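Local coordinates for protein pectate lyase 1 (Juniperus ashei, PDB 1PXZ) that cleaves de-esterified pectin weakly by calcium-dependent elimination, as a pectate lyase with a parallel beta-helix core, and is the major allergen of mountain cedar pollen, at residues A[41-46]-A[68-73]; A[73-78]-A[96-101]; A[91-96]-A[117-122]. All blocks are in the same frame, centred on the assembly; numbering follows the deposited sequence.

Interaction 1: residues A[41-46]-A[68-73]; sequences YTVTST and LWIIFS
The phenol ring of Tyr41 is approached obliquely by two aliphatic groups, Leu68 CD1 and Ile70 CG1, the latter 4.0 Å from Tyr41 CD2. Chi1 of 176° sets CG of Tyr41 trans to its amide nitrogen, and the ring then runs alongside Ile70, both pointing the same way. Phe72 likewise lies beside Val43 and presents CD2 obliquely to Val43 CB at 3.7 Å. Val43 CG2 crosses to Ile70 CG2, also at 3.7 Å, completing an apolar face of Tyr41, Val43, Ile70 and Phe72 that packs on Leu58 and Tyr60 of helix 58-63. The two strands are successive parallel rungs of a beta-helix, in the register Tyr41-Ile70, Thr42-Ile71 and Val43-Phe72. The short strand axes are inclined by 31°. The backbone ladder includes a nearly straight bond from Ile71 N to Tyr41 O (2.8 Å). On the other face Thr42 OG1 rests 3.6 Å from Ile71 CD1, and Thr42 CG2 touches Ser73 CB. Where the strands end, Val43 O is gripped twice by one residue: Ser73 N donates at 3.0 Å, and Ser73 OG donates at 3.2 Å in the carbonyl plane, on a lone pair.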
loop_
_atom_site.group_PDB
_atom_site.type_symbol
_atom_site.label_atom_id
_atom_site.label_comp_id
_atom_site.label_asym_id
_atom_site.label_seq_id
_atom_site.Cartn_x
_atom_site.Cartn_y
_atom_site.Cartn_z
ATOM N N TYR A 41 15.372 10.053 -13.488
ATOM C CA TYR A 41 15.807 11.134 -12.610
ATOM C C TYR A 41 16.624 10.524 -11.478
ATOM O O TYR A 41 16.151 9.642 -10.747
ATOM C CB TYR A 41 14.621 11.945 -12.054
ATOM C CG TYR A 41 15.037 13.018 -11.051
ATOM C CD1 TYR A 41 15.374 14.296 -11.477
ATOM C CD2 TYR A 41 15.095 12.777 -9.681
ATOM C CE1 TYR A 41 15.749 15.258 -10.549
ATOM C CE2 TYR A 41 15.471 13.712 -8.747
ATOM C CZ TYR A 41 15.805 14.978 -9.205
ATOM O OH TYR A 41 16.171 15.901 -8.255
ATOM N N THR A 42 17.841 11.017 -11.252
ATOM C CA THR A 42 18.648 10.403 -10.198
ATOM C C THR A 42 18.749 11.325 -8.994
ATOM O O THR A 42 19.091 12.505 -9.154
ATOM C CB THR A 42 20.072 10.048 -10.699
ATOM O OG1 THR A 42 19.979 9.140 -11.809
ATOM C CG2 THR A 42 20.857 9.375 -9.579
ATOM N N VAL A 43 18.445 10.779 -7.828
ATOM C CA VAL A 43 18.640 11.476 -6.565
ATOM C C VAL A 43 20.116 11.352 -6.184
ATOM O O VAL A 43 20.583 10.230 -5.970
ATOM C CB VAL A 43 17.760 10.939 -5.415
ATOM C CG1 VAL A 43 18.050 11.709 -4.141
ATOM C CG2 VAL A 43 16.291 11.034 -5.809
ATOM N N THR A 44 20.789 12.510 -6.150
ATOM C CA THR A 44 22.205 12.511 -5.795
ATOM C C THR A 44 22.447 13.159 -4.438
ATOM O O THR A 44 23.563 13.128 -3.960
ATOM C CB THR A 44 23.028 13.263 -6.862
ATOM O OG1 THR A 44 22.479 14.584 -7.000
ATOM C CG2 THR A 44 22.845 12.550 -8.188
ATOM N N SER A 45 21.424 13.736 -3.826
ATOM C CA SER A 45 21.569 14.443 -2.563
ATOM C C SER A 45 20.482 14.059 -1.568
ATOM O O SER A 45 19.347 13.810 -1.995
ATOM C CB SER A 45 21.476 15.953 -2.800
ATOM O OG SER A 45 21.316 16.618 -1.572
ATOM N N THR A 46 20.832 14.047 -0.286
ATOM C CA THR A 46 19.855 13.684 0.741
ATOM C C THR A 46 19.155 14.903 1.302
ATOM O O THR A 46 18.371 14.783 2.243
ATOM C CB THR A 46 20.543 12.925 1.889
ATOM O OG1 THR A 46 21.537 13.783 2.472
ATOM C CG2 THR A 46 21.277 11.701 1.357
ATOM N N LEU A 68 8.533 11.243 -14.531
ATOM C CA LEU A 68 9.913 10.921 -14.184
ATOM C C LEU A 68 9.983 9.556 -13.495
ATOM O O LEU A 68 9.061 9.256 -12.730
ATOM C CB LEU A 68 10.517 11.941 -13.209
ATOM C CG LEU A 68 10.815 13.336 -13.756
ATOM C CD1 LEU A 68 11.375 14.193 -12.621
ATOM C CD2 LEU A 68 11.761 13.258 -14.945
ATOM N N TRP A 69 11.059 8.842 -13.773
ATOM C CA TRP A 69 11.315 7.562 -13.114
ATOM C C TRP A 69 12.476 7.817 -12.163
ATOM O O TRP A 69 13.621 7.897 -12.639
ATOM C CB TRP A 69 11.575 6.477 -14.160
ATOM C CG TRP A 69 11.538 5.083 -13.604
ATOM C CD1 TRP A 69 12.469 4.484 -12.820
ATOM C CD2 TRP A 69 10.496 4.110 -13.798
ATOM N NE1 TRP A 69 12.081 3.199 -12.510
ATOM C CE2 TRP A 69 10.878 2.954 -13.097
ATOM C CE3 TRP A 69 9.285 4.125 -14.496
ATOM C CZ2 TRP A 69 10.100 1.793 -13.062
ATOM C CZ3 TRP A 69 8.503 2.974 -14.462
ATOM C CH2 TRP A 69 8.920 1.846 -13.752
ATOM N N ILE A 70 12.152 7.959 -10.884
ATOM C CA ILE A 70 13.171 8.375 -9.912
ATOM C C ILE A 70 13.932 7.201 -9.310
ATOM O O ILE A 70 13.354 6.221 -8.833
ATOM C CB ILE A 70 12.506 9.239 -8.827
ATOM C CG1 ILE A 70 11.857 10.491 -9.422
ATOM C CG2 ILE A 70 13.471 9.585 -7.703
ATOM C CD1 ILE A 70 10.774 11.093 -8.532
ATOM N N ILE A 71 15.264 7.325 -9.378
ATOM C CA ILE A 71 16.174 6.301 -8.846
ATOM C C ILE A 71 17.225 6.966 -7.950
ATOM O O ILE A 71 17.276 8.190 -7.863
ATOM C CB ILE A 71 16.911 5.552 -9.954
ATOM C CG1 ILE A 71 17.737 6.506 -10.835
ATOM C CG2 ILE A 71 15.955 4.748 -10.824
ATOM C CD1 ILE A 71 18.710 5.784 -11.740
ATOM N N PHE A 72 18.050 6.186 -7.271
ATOM C CA PHE A 72 18.935 6.782 -6.251
ATOM C C PHE A 72 20.391 6.424 -6.524
ATOM O O PHE A 72 20.668 5.262 -6.810
ATOM C CB PHE A 72 18.484 6.318 -4.870
ATOM C CG PHE A 72 17.082 6.774 -4.479
ATOM C CD1 PHE A 72 15.973 6.087 -4.952
ATOM C CD2 PHE A 72 16.864 7.855 -3.655
ATOM C CE1 PHE A 72 14.679 6.486 -4.619
ATOM C CE2 PHE A 72 15.585 8.263 -3.318
ATOM C CZ PHE A 72 14.473 7.571 -3.785
ATOM N N SER A 73 21.294 7.397 -6.455
ATOM C CA SER A 73 22.692 7.200 -6.832
ATOM C C SER A 73 23.477 6.420 -5.796
ATOM O O SER A 73 24.582 5.909 -6.008
ATOM C CB SER A 73 23.355 8.571 -7.046
ATOM O OG SER A 73 23.545 9.172 -5.766
#

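Interaction 2: residues A[73-78]-A[96-101]; sequences SQNMNI and GADVHL
Ile78 and Leu101 form the close apolar part of this contact: their side chains run side by side, and Leu101 CD2 lies 3.8 Å from Ile78 CB. Both are buried, as are Met76 and Val99 on the same face, where Phe72 of the preceding strand 68-72 packs on Ile78 and Val99. Backbone bonds lock the rungs together, from Met76 N to Asp98 O, from His100 N to Met76 O and, at 2.8 Å, from Ile78 N to His100 O. The last carbonyl has a second donor in Asn103 ND2, which also reaches Ile78 O. Strands 76-78 and 99-101, only 10° from parallel, are rungs of successive coils of the parallel beta-helix, and the 73-78 segment belongs to the experimentally mapped IgE-binding region 71-83. The opposite face is more polar and more open to solvent. There Asn77 and His100 point the same way with amide and ring planes 87° apart, and Asn77 OD1 comes 3.4 Å from His100 CB. A water bridges this side, donating to Asn77 OD1 at 2.7 Å and to Asp98 O at 2.8 Å. His100 is further stacked on the ring of His122. At the exposed end, the flat groups of Asn75 and Asp98 are stacked with planes 19° apart, Asn75 CG being 3.6 Å from Asp98 CB, while Ala97 CB meets Gln74 O at 3.7 Å.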
loop_
_atom_site.group_PDB
_atom_site.type_symbol
_atom_site.label_atom_id
_atom_site.label_comp_id
_atom_site.label_asym_id
_atom_site.label_seq_id
_atom_site.Cartn_x
_atom_site.Cartn_y
_atom_site.Cartn_z
ATOM N N SER A 73 21.294 7.397 -6.455
ATOM C CA SER A 73 22.692 7.200 -6.832
ATOM C C SER A 73 23.477 6.420 -5.796
ATOM O O SER A 73 24.582 5.909 -6.008
ATOM C CB SER A 73 23.355 8.571 -7.046
ATOM O OG SER A 73 23.545 9.172 -5.766
ATOM N N GLN A 74 22.955 6.276 -4.594
ATOM C CA GLN A 74 23.668 5.602 -3.528
ATOM C C GLN A 74 22.707 5.206 -2.413
ATOM O O GLN A 74 21.577 5.692 -2.406
ATOM C CB GLN A 74 24.717 6.564 -2.936
ATOM C CG GLN A 74 24.056 7.667 -2.139
ATOM C CD GLN A 74 24.991 8.467 -1.254
ATOM O OE1 GLN A 74 25.017 8.319 -0.025
ATOM N NE2 GLN A 74 25.759 9.345 -1.901
ATOM N N ASN A 75 23.190 4.377 -1.495
ATOM C CA ASN A 75 22.362 4.175 -0.300
ATOM C C ASN A 75 22.085 5.526 0.347
ATOM O O ASN A 75 22.979 6.391 0.410
ATOM C CB ASN A 75 23.075 3.283 0.709
ATOM C CG ASN A 75 23.310 1.861 0.282
ATOM O OD1 ASN A 75 24.050 1.115 0.933
ATOM N ND2 ASN A 75 22.702 1.428 -0.800
ATOM N N MET A 76 20.882 5.732 0.861
ATOM C CA MET A 76 20.502 7.011 1.435
ATOM C C MET A 76 19.515 6.860 2.584
ATOM O O MET A 76 18.490 6.209 2.363
ATOM C CB MET A 76 19.810 7.861 0.362
ATOM C CG MET A 76 20.795 8.549 -0.562
ATOM S SD MET A 76 19.917 9.611 -1.742
ATOM C CE MET A 76 21.311 9.964 -2.832
ATOM N N ASN A 77 19.806 7.433 3.744
ATOM C CA ASN A 77 18.772 7.670 4.749
ATOM C C ASN A 77 18.297 9.106 4.607
ATOM O O ASN A 77 19.096 10.034 4.815
ATOM C CB ASN A 77 19.264 7.395 6.170
ATOM C CG ASN A 77 19.834 5.996 6.258
ATOM O OD1 ASN A 77 19.321 5.084 5.616
ATOM N ND2 ASN A 77 20.907 5.783 7.011
ATOM N N ILE A 78 17.040 9.288 4.232
ATOM C CA ILE A 78 16.566 10.659 4.009
ATOM C C ILE A 78 15.579 11.059 5.093
ATOM O O ILE A 78 14.624 10.330 5.383
ATOM C CB ILE A 78 15.908 10.811 2.619
ATOM C CG1 ILE A 78 16.856 10.647 1.438
ATOM C CG2 ILE A 78 15.156 12.136 2.564
ATOM C CD1 ILE A 78 16.198 10.404 0.097
ATOM N N GLY A 96 18.447 -1.244 -6.294
ATOM C CA GLY A 96 19.838 -0.925 -6.578
ATOM C C GLY A 96 20.430 -0.051 -5.497
ATOM O O GLY A 96 21.618 0.263 -5.511
ATOM N N ALA A 97 19.616 0.356 -4.538
ATOM C CA ALA A 97 20.102 1.112 -3.393
ATOM C C ALA A 97 19.296 0.788 -2.133
ATOM O O ALA A 97 18.168 0.298 -2.193
ATOM C CB ALA A 97 20.025 2.615 -3.644
ATOM N N ASP A 98 19.930 1.095 -0.998
ATOM C CA ASP A 98 19.234 0.986 0.280
ATOM C C ASP A 98 18.691 2.354 0.642
ATOM O O ASP A 98 19.472 3.123 1.212
ATOM C CB ASP A 98 20.188 0.546 1.385
ATOM C CG ASP A 98 20.742 -0.845 1.148
ATOM O OD1 ASP A 98 20.099 -1.590 0.374
ATOM O OD2 ASP A 98 21.800 -1.174 1.731
ATOM N N VAL A 99 17.431 2.594 0.317
ATOM C CA VAL A 99 16.793 3.878 0.583
ATOM C C VAL A 99 15.822 3.780 1.750
ATOM O O VAL A 99 14.923 2.941 1.702
ATOM C CB VAL A 99 16.022 4.310 -0.675
ATOM C CG1 VAL A 99 15.338 5.639 -0.451
ATOM C CG2 VAL A 99 17.023 4.300 -1.824
ATOM N N HIS A 100 16.040 4.616 2.748
ATOM C CA HIS A 100 15.258 4.661 3.969
ATOM C C HIS A 100 14.696 6.063 4.129
ATOM O O HIS A 100 15.497 6.998 4.232
ATOM C CB HIS A 100 16.084 4.287 5.200
ATOM C CG HIS A 100 16.496 2.850 5.280
ATOM N ND1 HIS A 100 17.435 2.258 4.478
ATOM C CD2 HIS A 100 16.067 1.852 6.092
ATOM C CE1 HIS A 100 17.572 0.989 4.785
ATOM N NE2 HIS A 100 16.740 0.709 5.777
ATOM N N LEU A 101 13.370 6.177 4.144
ATOM C CA LEU A 101 12.641 7.404 4.413
ATOM C C LEU A 101 11.967 7.328 5.782
ATOM O O LEU A 101 11.696 6.223 6.265
ATOM C CB LEU A 101 11.547 7.666 3.361
ATOM C CG LEU A 101 11.980 7.442 1.909
ATOM C CD1 LEU A 101 10.842 7.664 0.921
ATOM C CD2 LEU A 101 13.157 8.369 1.606
HETATM O O HOH W 1 20.548 3.694 3.692
#

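Interaction 3: residues A[91-96]-A[117-122]; sequences TIDGRG and ILHSLH
Asp93 OD1, at the edge of the His119 ring and near its plane, is gripped by two nitrogens of Arg95 that reach it from opposite faces of the carboxylate plane. The backbone N of Arg95 donates to it at 3.1 Å, which closes an Asx turn where strand 91-93 leaves its rung of the parallel beta-helix. The guanidinium meets the carboxylate side-on in a two-nitrogen salt bridge: Arg95 NE bonds OD1 of Asp93 on the syn side at 2.9 Å, and NH2 takes OD2. A bend at chi3 (-62°) folds the arginine back over its own segment for this grip. Asp93 OD2 is shared with Arg18 and Trp69, a buried network likely to stabilise the aspartate as an anion. The contact joins consecutive rungs, their axes 6° apart, through three backbone bonds; the one from Gly94 N to His119 O is nearly linear (2.8 Å). Across the rungs, His119 turns its ring edge to the arginine chain. Arg95 CD sits close to His119 NE2, at 3.1 Å, with guanidinium and ring planes 84° apart, while His119 ND1 bonds to Asp164. Thr91 and Ile117 lie alongside each other, OG1 of Thr91 being 3.7 Å from Ile117 CB and bonded to Gly35 N. On the other face, Ile92 CD1 meets Leu118 CD2 at 3.8 Å, and Ile92 and Leu121 cross at about a right angle, with Ile92 CG2 4.0 Å from Leu121 CD1.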
loop_
_atom_site.group_PDB
_atom_site.type_symbol
_atom_site.label_atom_id
_atom_site.label_comp_id
_atom_site.label_asym_id
_atom_site.label_seq_id
_atom_site.Cartn_x
_atom_site.Cartn_y
_atom_site.Cartn_z
ATOM N N THR A 91 7.453 7.432 -10.761
ATOM C CA THR A 91 7.876 6.204 -10.095
ATOM C C THR A 91 8.974 6.596 -9.112
ATOM O O THR A 91 9.865 7.353 -9.509
ATOM C CB THR A 91 8.409 5.148 -11.068
ATOM O OG1 THR A 91 7.306 4.783 -11.917
ATOM C CG2 THR A 91 8.899 3.913 -10.330
ATOM N N ILE A 92 8.865 6.126 -7.881
ATOM C CA ILE A 92 10.065 6.225 -7.003
ATOM C C ILE A 92 10.543 4.794 -6.860
ATOM O O ILE A 92 9.817 3.965 -6.315
ATOM C CB ILE A 92 9.729 6.940 -5.703
ATOM C CG1 ILE A 92 9.017 8.283 -5.980
ATOM C CG2 ILE A 92 10.961 7.100 -4.823
ATOM C CD1 ILE A 92 8.724 9.074 -4.708
ATOM N N ASP A 93 11.717 4.498 -7.393
ATOM C CA ASP A 93 12.214 3.134 -7.551
ATOM C C ASP A 93 13.479 2.939 -6.727
ATOM O O ASP A 93 14.546 3.436 -7.117
ATOM C CB ASP A 93 12.418 2.885 -9.054
ATOM C CG ASP A 93 13.131 1.621 -9.460
ATOM O OD1 ASP A 93 13.371 0.699 -8.651
ATOM O OD2 ASP A 93 13.516 1.477 -10.651
ATOM N N GLY A 94 13.411 2.219 -5.606
ATOM C CA GLY A 94 14.564 1.958 -4.755
ATOM C C GLY A 94 15.452 0.792 -5.110
ATOM O O GLY A 94 16.361 0.410 -4.363
ATOM N N ARG A 95 15.231 0.128 -6.250
ATOM C CA ARG A 95 16.072 -0.996 -6.621
ATOM C C ARG A 95 17.501 -0.502 -6.856
ATOM O O ARG A 95 17.643 0.512 -7.535
ATOM C CB ARG A 95 15.585 -1.716 -7.890
ATOM C CG ARG A 95 14.280 -2.505 -7.587
ATOM C CD ARG A 95 13.710 -3.025 -8.907
ATOM N NE ARG A 95 13.359 -1.930 -9.817
ATOM C CZ ARG A 95 12.838 -2.098 -11.030
ATOM N NH1 ARG A 95 12.608 -3.333 -11.482
ATOM N NH2 ARG A 95 12.553 -1.049 -11.796
ATOM N N GLY A 96 18.447 -1.244 -6.294
ATOM C CA GLY A 96 19.838 -0.925 -6.578
ATOM C C GLY A 96 20.430 -0.051 -5.497
ATOM O O GLY A 96 21.618 0.263 -5.511
ATOM N N ILE A 117 3.821 5.000 -8.892
ATOM C CA ILE A 117 4.397 3.741 -8.464
ATOM C C ILE A 117 5.429 4.001 -7.359
ATOM O O ILE A 117 6.363 4.778 -7.550
ATOM C CB ILE A 117 5.075 2.971 -9.609
ATOM C CG1 ILE A 117 4.093 2.581 -10.736
ATOM C CG2 ILE A 117 5.810 1.744 -9.104
ATOM C CD1 ILE A 117 4.817 2.021 -11.951
ATOM N N LEU A 118 5.248 3.344 -6.215
ATOM C CA LEU A 118 6.244 3.453 -5.143
ATOM C C LEU A 118 6.809 2.053 -4.959
ATOM O O LEU A 118 6.041 1.169 -4.603
ATOM C CB LEU A 118 5.659 3.969 -3.849
ATOM C CG LEU A 118 4.975 5.337 -3.908
ATOM C CD1 LEU A 118 4.261 5.627 -2.602
ATOM C CD2 LEU A 118 5.994 6.436 -4.231
ATOM N N HIS A 119 8.098 1.875 -5.209
ATOM C CA HIS A 119 8.627 0.530 -5.244
ATOM C C HIS A 119 10.012 0.418 -4.605
ATOM O O HIS A 119 10.881 1.244 -4.883
ATOM C CB HIS A 119 8.698 0.121 -6.706
ATOM C CG HIS A 119 9.424 -1.134 -7.039
ATOM N ND1 HIS A 119 8.810 -2.373 -7.013
ATOM C CD2 HIS A 119 10.698 -1.350 -7.448
ATOM C CE1 HIS A 119 9.699 -3.304 -7.372
ATOM N NE2 HIS A 119 10.852 -2.706 -7.634
ATOM N N SER A 120 10.163 -0.610 -3.805
ATOM C CA SER A 120 11.412 -1.046 -3.183
ATOM C C SER A 120 12.065 0.016 -2.307
ATOM O O SER A 120 13.292 0.211 -2.307
ATOM C CB SER A 120 12.353 -1.556 -4.281
ATOM O OG SER A 120 13.397 -2.333 -3.724
ATOM N N LEU A 121 11.219 0.657 -1.512
ATOM C CA LEU A 121 11.645 1.610 -0.500
ATOM C C LEU A 121 11.518 1.036 0.908
ATOM O O LEU A 121 10.615 0.260 1.237
ATOM C CB LEU A 121 10.802 2.888 -0.539
ATOM C CG LEU A 121 10.670 3.575 -1.896
ATOM C CD1 LEU A 121 9.658 4.710 -1.844
ATOM C CD2 LEU A 121 12.063 4.036 -2.342
ATOM N N HIS A 122 12.443 1.474 1.767
ATOM C CA HIS A 122 12.228 1.237 3.197
ATOM C C HIS A 122 11.569 2.472 3.802
ATOM O O HIS A 122 12.129 3.571 3.621
ATOM C CB HIS A 122 13.534 1.013 3.928
ATOM C CG HIS A 122 14.414 -0.083 3.434
ATOM N ND1 HIS A 122 14.437 -1.309 4.082
ATOM C CD2 HIS A 122 15.305 -0.157 2.415
ATOM C CE1 HIS A 122 15.304 -2.097 3.464
ATOM N NE2 HIS A 122 15.843 -1.432 2.455
HETATM O O HOH W 2 16.317 -2.008 -2.878
#

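The three contacts lie about 10 Å apart, centre to centre, along consecutive coils of the beta-helix. Interactions 1 and 2 share Ser73, where the chain turns from strand 68-72 to strand 76-78; the two contacts also meet through Phe72 CG, 3.6 Å from Val99 CG2. Interaction 3 continues the ladder of interaction 1: Ile70 N and Thr91 O are 2.7 Å apart, and Ile70 O and Asp93 N 2.8 Å, both probable hydrogen bonds. Interactions 2 and 3 share Gly96 and join again where Val99 O and His122 N lie 2.9 Å apart. The side chain of Leu118 in interaction 3 is about 11 Å from that of Asp177, a calcium ligand by similarity.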